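Local coordinates for tryptophane-5-halogenase (Microbispora sp. ATCC PTA-5024, PDB 5UAO), which probably uses reduced flavin to chlorinate a tryptophan of the NAI-107 lanthipeptide at carbon 5 during biosynthesis of that antibiotic, at residues A40-A45 and Y184-A189; A45-A50 and H83-I88. All blocks are in the same frame, centred on the assembly; numbering follows the deposited sequence.

Overall arrangement
Contacts 1 and 2 lie about 9 Å apart, centre to centre, on the same side of the chain's centre, and both are built on helix 39-51, where their segments share Ala45. This helix follows strand 31-35 in the Rossmann-type FAD-binding part of the fold. Contact 1 sets its first turns against helix 178-191; contact 2 sets the following turns against the end of helix 76-85, and in sequence it is nested within the loop that contact 1 closes. The two patches merge: Leu46 packs on Ala189, Leu43 on Leu86, and Leu188 on Ile88. The helix that meets the FAD diphosphate thus packs against two later parts of the chain that also touch each other.

Contact 1 of 2, residues A40-A45 and Y184-A189; sequences AGYLTA and YLTELA. With FAD (flavin-adenine dinucleotide), chain E.
Tyr42 reaches from helix 40-45 toward helix 184-189 and lays its ring against Thr186. The hydroxyl oxygen OG1 of Thr186 sits over one ring face, shifted toward the rim, 3.4 Å from CZ of Tyr42. Thr186 also brings its backbone to the same ring in a CH-pi contact, CA lying 4.1 Å from the ring centroid and 29° off the normal. CG of Tyr42 is anti to its own carbonyl carbon (chi1 -80°), which swings the ring out under Thr186, with its edge at Ala189 CB, 3.9 Å from CD1 of Tyr42.

The remaining contacts are aliphatic. Leu185 CB meets Tyr42 CB at 3.9 Å, where the two backbones are nearest. Further out, CD1 of Leu185 touches CD2 of Leu43 at 3.8 Å. The helix axes, 9.6 Å apart at closest approach, run at 33° to each other in the same general direction.

No hydrogen bond crosses between the helices; the polar groups are served otherwise. Tyr42 OH bonds to Glu61, and Thr186 OG1 to Val182 O in its own helix. Ala40 O accepts from both the amide and OG1 of Thr44, which arrive from opposite faces of the carbonyl plane. At the start of the same segment, Ala40 N donates to FAD O2P at 3.1 Å.

A leucine in place of Tyr42 would probably leave Glu61 without this phenolic partner and Thr186 without a flat ring beneath its OG1. The chemistry implies a division of labour: apolar and ring contacts hold the helix from the side, while a backbone amide in its first turn, as in Rossmann-type dinucleotide sites, donates one bond to the diphosphate.

Contact 2 of 2, residues A45-A50 and H83-I88; sequences ALALKA and HHYLGI
Leu86 pushes its CD2 methyl against the backbone of helix 45-50, 3.4 Å from Ala47 N and 3.6 Å from Ala47 CB. With CG beside the backbone N (chi1 -58°) and CD1 anti to CA (chi2 -176°), CD2 is the branch facing this helix, and it also brushes Leu46 CB at 4.1 Å. Its neighbour Tyr85 brings ring atom CE2 within 3.8 Å of Ala47 CB, which lies at the ring edge, near its plane. One turn on, Ala50 CB rests 4.1 Å from Tyr85 O. Lys51 makes a cation-pi contact with the Tyr85 ring, and Val370 of helix 358-372 touches both Tyr85 and Ala47.

The bend after the helix turns at Gly87, whose positive phi departs from helical geometry. His83 ND1 ties it back by donating to Ile88 O at 2.9 Å; the oxygen lies close to the imidazole plane, but the donor stands above the carbonyl plane. Arg192 bonds to Leu86 O.

No hydrogen bond crosses where helix 39-51, following strand 31-35 of the FAD-binding part, meets the end of helix 76-85. Small Ala47 and Ala50 probably let Leu86 come close, while the His83 and Arg192 bonds probably help hold the turn.

Contact 1 of 2, residues A40-A45 and Y184-A189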
loop_
_atom_site.group_PDB
_atom_site.type_symbol
_atom_site.label_atom_id
_atom_site.label_comp_id
_atom_site.label_asym_id
_atom_site.label_seq_id
_atom_site.Cartn_x
_atom_site.Cartn_y
_atom_site.Cartn_z
ATOM N N ALA A 40 2.827 -26.975 4.158
ATOM C CA ALA A 40 1.975 -26.239 3.242
ATOM C C ALA A 40 0.649 -26.975 3.029
ATOM O O ALA A 40 -0.440 -26.378 3.046
ATOM C CB ALA A 40 2.708 -26.003 1.895
ATOM N N GLY A 41 0.720 -28.275 2.818
ATOM C CA GLY A 41 -0.457 -29.038 2.468
ATOM C C GLY A 41 -1.421 -29.117 3.670
ATOM O O GLY A 41 -2.628 -28.881 3.521
ATOM N N TYR A 42 -0.874 -29.365 4.853
ATOM C CA TYR A 42 -1.743 -29.520 6.046
ATOM C C TYR A 42 -2.381 -28.201 6.455
ATOM O O TYR A 42 -3.592 -28.178 6.755
ATOM C CB TYR A 42 -1.048 -30.263 7.204
ATOM C CG TYR A 42 -1.089 -31.807 6.952
ATOM C CD1 TYR A 42 -2.243 -32.522 7.177
ATOM C CD2 TYR A 42 -0.020 -32.491 6.408
ATOM C CE1 TYR A 42 -2.322 -33.864 6.881
ATOM C CE2 TYR A 42 -0.082 -33.844 6.143
ATOM C CZ TYR A 42 -1.263 -34.523 6.394
ATOM O OH TYR A 42 -1.375 -35.868 6.168
ATOM N N LEU A 43 -1.613 -27.105 6.406
ATOM C CA LEU A 43 -2.192 -25.845 6.711
ATOM C C LEU A 43 -3.266 -25.455 5.725
ATOM O O LEU A 43 -4.293 -24.903 6.113
ATOM C CB LEU A 43 -1.126 -24.751 6.847
ATOM C CG LEU A 43 -0.097 -24.925 7.970
ATOM C CD1 LEU A 43 0.935 -23.873 7.804
ATOM C CD2 LEU A 43 -0.697 -24.799 9.392
ATOM N N THR A 44 -3.083 -25.738 4.443
ATOM C CA THR A 44 -4.109 -25.435 3.477
ATOM C C THR A 44 -5.347 -26.271 3.706
ATOM O O THR A 44 -6.464 -25.714 3.691
ATOM C CB THR A 44 -3.640 -25.774 2.054
ATOM O OG1 THR A 44 -2.466 -25.026 1.788
ATOM C CG2 THR A 44 -4.684 -25.432 1.055
ATOM N N ALA A 45 -5.176 -27.578 3.923
ATOM C CA ALA A 45 -6.341 -28.456 4.124
ATOM C C ALA A 45 -7.142 -28.065 5.405
ATOM O O ALA A 45 -8.364 -28.022 5.382
ATOM C CB ALA A 45 -5.876 -29.901 4.217
ATOM N N TYR A 184 1.124 -33.277 14.553
ATOM C CA TYR A 184 -0.034 -32.644 15.134
ATOM C C TYR A 184 -1.027 -32.135 14.134
ATOM O O TYR A 184 -2.225 -32.378 14.245
ATOM C CB TYR A 184 0.388 -31.467 15.986
ATOM C CG TYR A 184 -0.796 -30.792 16.608
ATOM C CD1 TYR A 184 -1.612 -31.481 17.532
ATOM C CD2 TYR A 184 -1.054 -29.472 16.389
ATOM C CE1 TYR A 184 -2.712 -30.859 18.145
ATOM C CE2 TYR A 184 -2.135 -28.840 17.015
ATOM C CZ TYR A 184 -2.947 -29.533 17.912
ATOM O OH TYR A 184 -4.019 -28.898 18.550
ATOM N N LEU A 185 -0.545 -31.418 13.130
ATOM C CA LEU A 185 -1.408 -30.997 12.062
ATOM C C LEU A 185 -2.061 -32.184 11.339
ATOM O O LEU A 185 -3.220 -32.131 10.940
ATOM C CB LEU A 185 -0.640 -30.142 11.045
ATOM C CG LEU A 185 -0.022 -28.831 11.526
ATOM C CD1 LEU A 185 0.802 -28.193 10.408
ATOM C CD2 LEU A 185 -1.075 -27.906 12.093
ATOM N N THR A 186 -1.325 -33.266 11.216
ATOM C CA THR A 186 -1.870 -34.442 10.537
ATOM C C THR A 186 -3.018 -35.052 11.342
ATOM O O THR A 186 -4.073 -35.454 10.811
ATOM C CB THR A 186 -0.759 -35.474 10.326
ATOM O OG1 THR A 186 0.253 -34.914 9.465
ATOM C CG2 THR A 186 -1.322 -36.804 9.709
ATOM N N GLU A 187 -2.825 -35.056 12.640
ATOM C CA GLU A 187 -3.852 -35.550 13.563
ATOM C C GLU A 187 -5.072 -34.660 13.546
ATOM O O GLU A 187 -6.195 -35.164 13.543
ATOM C CB GLU A 187 -3.281 -35.654 15.012
ATOM C CG GLU A 187 -4.329 -35.884 16.120
ATOM C CD GLU A 187 -4.066 -35.092 17.415
ATOM O OE1 GLU A 187 -3.253 -35.546 18.265
ATOM O OE2 GLU A 187 -4.711 -34.023 17.600
ATOM N N LEU A 188 -4.864 -33.342 13.551
ATOM C CA LEU A 188 -5.961 -32.406 13.534
ATOM C C LEU A 188 -6.750 -32.539 12.284
ATOM O O LEU A 188 -7.938 -32.541 12.341
ATOM C CB LEU A 188 -5.510 -30.943 13.665
ATOM C CG LEU A 188 -5.472 -30.274 15.007
ATOM C CD1 LEU A 188 -5.169 -28.778 14.862
ATOM C CD2 LEU A 188 -6.814 -30.441 15.691
ATOM N N ALA A 189 -6.089 -32.661 11.131
ATOM C CA ALA A 189 -6.799 -32.782 9.868
ATOM C C ALA A 189 -7.730 -34.033 9.851
ATOM O O ALA A 189 -8.883 -33.950 9.405
ATOM C CB ALA A 189 -5.784 -32.868 8.724
HETATM P PA FAD E . 7.534 -30.153 1.249
HETATM O O1A FAD E . 7.752 -30.128 2.762
HETATM O O2A FAD E . 8.689 -30.361 0.250
HETATM O O5B FAD E . 6.322 -31.150 0.896
HETATM C C5B FAD E . 6.021 -31.651 -0.390
HETATM C C4B FAD E . 4.950 -32.714 -0.222
HETATM O O4B FAD E . 4.579 -32.954 -1.582
HETATM C C3B FAD E . 5.365 -34.070 0.383
HETATM O O3B FAD E . 4.323 -34.634 1.329
HETATM C C2B FAD E . 5.511 -34.979 -0.842
HETATM O O2B FAD E . 5.299 -36.427 -0.594
HETATM C C1B FAD E . 4.452 -34.369 -1.761
HETATM N N9A FAD E . 4.669 -34.759 -3.174
HETATM C C8A FAD E . 5.671 -34.327 -3.997
HETATM N N7A FAD E . 5.520 -34.894 -5.226
HETATM C C5A FAD E . 4.433 -35.703 -5.160
HETATM C C6A FAD E . 3.787 -36.624 -6.087
HETATM N N6A FAD E . 4.276 -36.761 -7.355
HETATM N N1A FAD E . 2.702 -37.254 -5.661
HETATM C C2A FAD E . 2.193 -37.103 -4.423
HETATM N N3A FAD E . 2.759 -36.295 -3.525
HETATM C C4A FAD E . 3.863 -35.594 -3.846
HETATM N N1 FAD E . 10.103 -21.604 6.712
HETATM C C2 FAD E . 9.841 -20.937 7.887
HETATM O O2 FAD E . 8.698 -20.415 8.091
HETATM N N3 FAD E . 10.780 -20.831 8.865
HETATM C C4 FAD E . 12.016 -21.361 8.764
HETATM O O4 FAD E . 12.826 -21.188 9.727
HETATM C C4X FAD E . 12.351 -22.104 7.503
HETATM N N5 FAD E . 13.582 -22.629 7.250
HETATM C C5X FAD E . 13.868 -23.293 6.105
HETATM C C6 FAD E . 15.145 -23.804 5.914
HETATM C C7 FAD E . 15.488 -24.458 4.745
HETATM C C7M FAD E . 16.849 -25.047 4.513
HETATM C C8 FAD E . 14.478 -24.670 3.711
HETATM C C8M FAD E . 14.865 -25.401 2.442
HETATM C C9 FAD E . 13.207 -24.153 3.893
HETATM C C9A FAD E . 12.834 -23.444 5.038
HETATM N N10 FAD E . 11.520 -22.888 5.221
HETATM C C10 FAD E . 11.289 -22.200 6.455
HETATM C "C1'" FAD E . 10.353 -23.040 4.300
HETATM C "C2'" FAD E . 9.473 -24.167 5.027
HETATM O "O2'" FAD E . 10.430 -25.200 5.222
HETATM C "C3'" FAD E . 8.388 -25.172 4.499
HETATM O "O3'" FAD E . 8.020 -26.380 5.266
HETATM C "C4'" FAD E . 9.021 -26.015 3.431
HETATM O "O4'" FAD E . 10.366 -25.541 3.118
HETATM C "C5'" FAD E . 7.973 -26.114 2.323
HETATM O "O5'" FAD E . 6.912 -26.930 2.725
HETATM P P FAD E . 6.119 -27.626 1.475
HETATM O O1P FAD E . 5.872 -26.633 0.422
HETATM O O2P FAD E . 4.915 -28.232 2.186
HETATM O O3P FAD E . 7.007 -28.693 0.731
#

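Contact 2 of 2, residues A45-A50 and H83-I88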
loop_
_atom_site.group_PDB
_atom_site.type_symbol
_atom_site.label_atom_id
_atom_site.label_comp_id
_atom_site.label_asym_id
_atom_site.label_seq_id
_atom_site.Cartn_x
_atom_site.Cartn_y
_atom_site.Cartn_z
ATOM N N ALA A 45 -5.176 -27.578 3.923
ATOM C CA ALA A 45 -6.341 -28.456 4.124
ATOM C C ALA A 45 -7.142 -28.065 5.405
ATOM O O ALA A 45 -8.364 -28.022 5.382
ATOM C CB ALA A 45 -5.876 -29.901 4.217
ATOM N N LEU A 46 -6.433 -27.707 6.477
ATOM C CA LEU A 46 -7.088 -27.283 7.713
ATOM C C LEU A 46 -7.846 -25.964 7.534
ATOM O O LEU A 46 -8.921 -25.809 8.085
ATOM C CB LEU A 46 -6.070 -27.177 8.845
ATOM C CG LEU A 46 -5.601 -28.523 9.317
ATOM C CD1 LEU A 46 -4.351 -28.377 10.151
ATOM C CD2 LEU A 46 -6.679 -29.154 10.175
ATOM N N ALA A 47 -7.264 -25.028 6.758
ATOM C CA ALA A 47 -7.904 -23.748 6.483
ATOM C C ALA A 47 -9.167 -23.911 5.633
ATOM O O ALA A 47 -10.194 -23.250 5.961
ATOM C CB ALA A 47 -6.945 -22.797 5.812
ATOM N N LEU A 48 -9.114 -24.790 4.600
ATOM C CA LEU A 48 -10.268 -25.047 3.798
ATOM C C LEU A 48 -11.431 -25.639 4.596
ATOM O O LEU A 48 -12.573 -25.207 4.457
ATOM C CB LEU A 48 -9.976 -25.969 2.621
ATOM C CG LEU A 48 -9.170 -25.324 1.504
ATOM C CD1 LEU A 48 -8.507 -26.463 0.698
ATOM C CD2 LEU A 48 -10.035 -24.462 0.622
ATOM N N LYS A 49 -11.146 -26.658 5.360
ATOM C CA LYS A 49 -12.159 -27.284 6.168
ATOM C C LYS A 49 -12.679 -26.345 7.311
ATOM O O LYS A 49 -13.844 -26.430 7.641
ATOM C CB LYS A 49 -11.607 -28.605 6.713
ATOM C CG LYS A 49 -12.643 -29.665 7.031
ATOM C CD LYS A 49 -13.394 -30.145 5.783
ATOM C CE LYS A 49 -14.456 -31.154 6.182
ATOM N NZ LYS A 49 -15.458 -31.265 5.092
ATOM N N ALA A 50 -11.850 -25.447 7.875
ATOM C CA ALA A 50 -12.281 -24.534 8.946
ATOM C C ALA A 50 -13.226 -23.503 8.409
ATOM O O ALA A 50 -14.223 -23.198 9.029
ATOM C CB ALA A 50 -11.104 -23.776 9.542
ATOM N N HIS A 83 -3.939 -19.925 15.831
ATOM C CA HIS A 83 -4.932 -20.037 16.829
ATOM C C HIS A 83 -6.320 -19.467 16.395
ATOM O O HIS A 83 -7.361 -20.047 16.773
ATOM C CB HIS A 83 -4.470 -19.483 18.154
ATOM C CG HIS A 83 -3.230 -20.151 18.703
ATOM N ND1 HIS A 83 -3.122 -21.513 18.872
ATOM C CD2 HIS A 83 -2.026 -19.624 19.042
ATOM C CE1 HIS A 83 -1.896 -21.802 19.308
ATOM N NE2 HIS A 83 -1.223 -20.666 19.450
ATOM N N HIS A 84 -6.336 -18.351 15.685
ATOM C CA HIS A 84 -7.564 -17.694 15.321
ATOM C C HIS A 84 -8.072 -18.279 14.009
ATOM O O HIS A 84 -9.167 -18.796 13.967
ATOM C CB HIS A 84 -7.440 -16.193 15.231
ATOM C CG HIS A 84 -7.350 -15.507 16.554
ATOM N ND1 HIS A 84 -8.342 -15.595 17.503
ATOM C CD2 HIS A 84 -6.381 -14.719 17.094
ATOM C CE1 HIS A 84 -7.996 -14.893 18.574
ATOM N NE2 HIS A 84 -6.821 -14.338 18.345
ATOM N N TYR A 85 -7.266 -18.275 12.960
ATOM C CA TYR A 85 -7.758 -18.659 11.666
ATOM C C TYR A 85 -8.017 -20.134 11.620
ATOM O O TYR A 85 -9.075 -20.575 11.093
ATOM C CB TYR A 85 -6.759 -18.300 10.590
ATOM C CG TYR A 85 -7.307 -18.271 9.187
ATOM C CD1 TYR A 85 -8.022 -17.158 8.730
ATOM C CD2 TYR A 85 -6.998 -19.273 8.282
ATOM C CE1 TYR A 85 -8.462 -17.077 7.416
ATOM C CE2 TYR A 85 -7.434 -19.226 6.987
ATOM C CZ TYR A 85 -8.184 -18.147 6.566
ATOM O OH TYR A 85 -8.619 -18.122 5.295
ATOM N N LEU A 86 -7.088 -20.932 12.151
ATOM C CA LEU A 86 -7.294 -22.383 12.104
ATOM C C LEU A 86 -7.971 -22.919 13.399
ATOM O O LEU A 86 -8.245 -24.128 13.466
ATOM C CB LEU A 86 -6.011 -23.158 11.828
ATOM C CG LEU A 86 -5.201 -22.878 10.529
ATOM C CD1 LEU A 86 -4.066 -23.868 10.530
ATOM C CD2 LEU A 86 -6.012 -23.054 9.269
ATOM N N GLY A 87 -8.239 -22.065 14.386
ATOM C CA GLY A 87 -8.946 -22.510 15.631
ATOM C C GLY A 87 -8.187 -23.591 16.414
ATOM O O GLY A 87 -8.776 -24.485 17.056
ATOM N N ILE A 88 -6.863 -23.527 16.397
ATOM C CA ILE A 88 -6.054 -24.500 17.137
ATOM C C ILE A 88 -6.011 -24.076 18.584
ATOM O O ILE A 88 -5.620 -22.949 18.867
ATOM C CB ILE A 88 -4.622 -24.575 16.590
ATOM C CG1 ILE A 88 -4.645 -25.248 15.206
ATOM C CG2 ILE A 88 -3.744 -25.328 17.557
ATOM C CD1 ILE A 88 -3.300 -25.270 14.538
#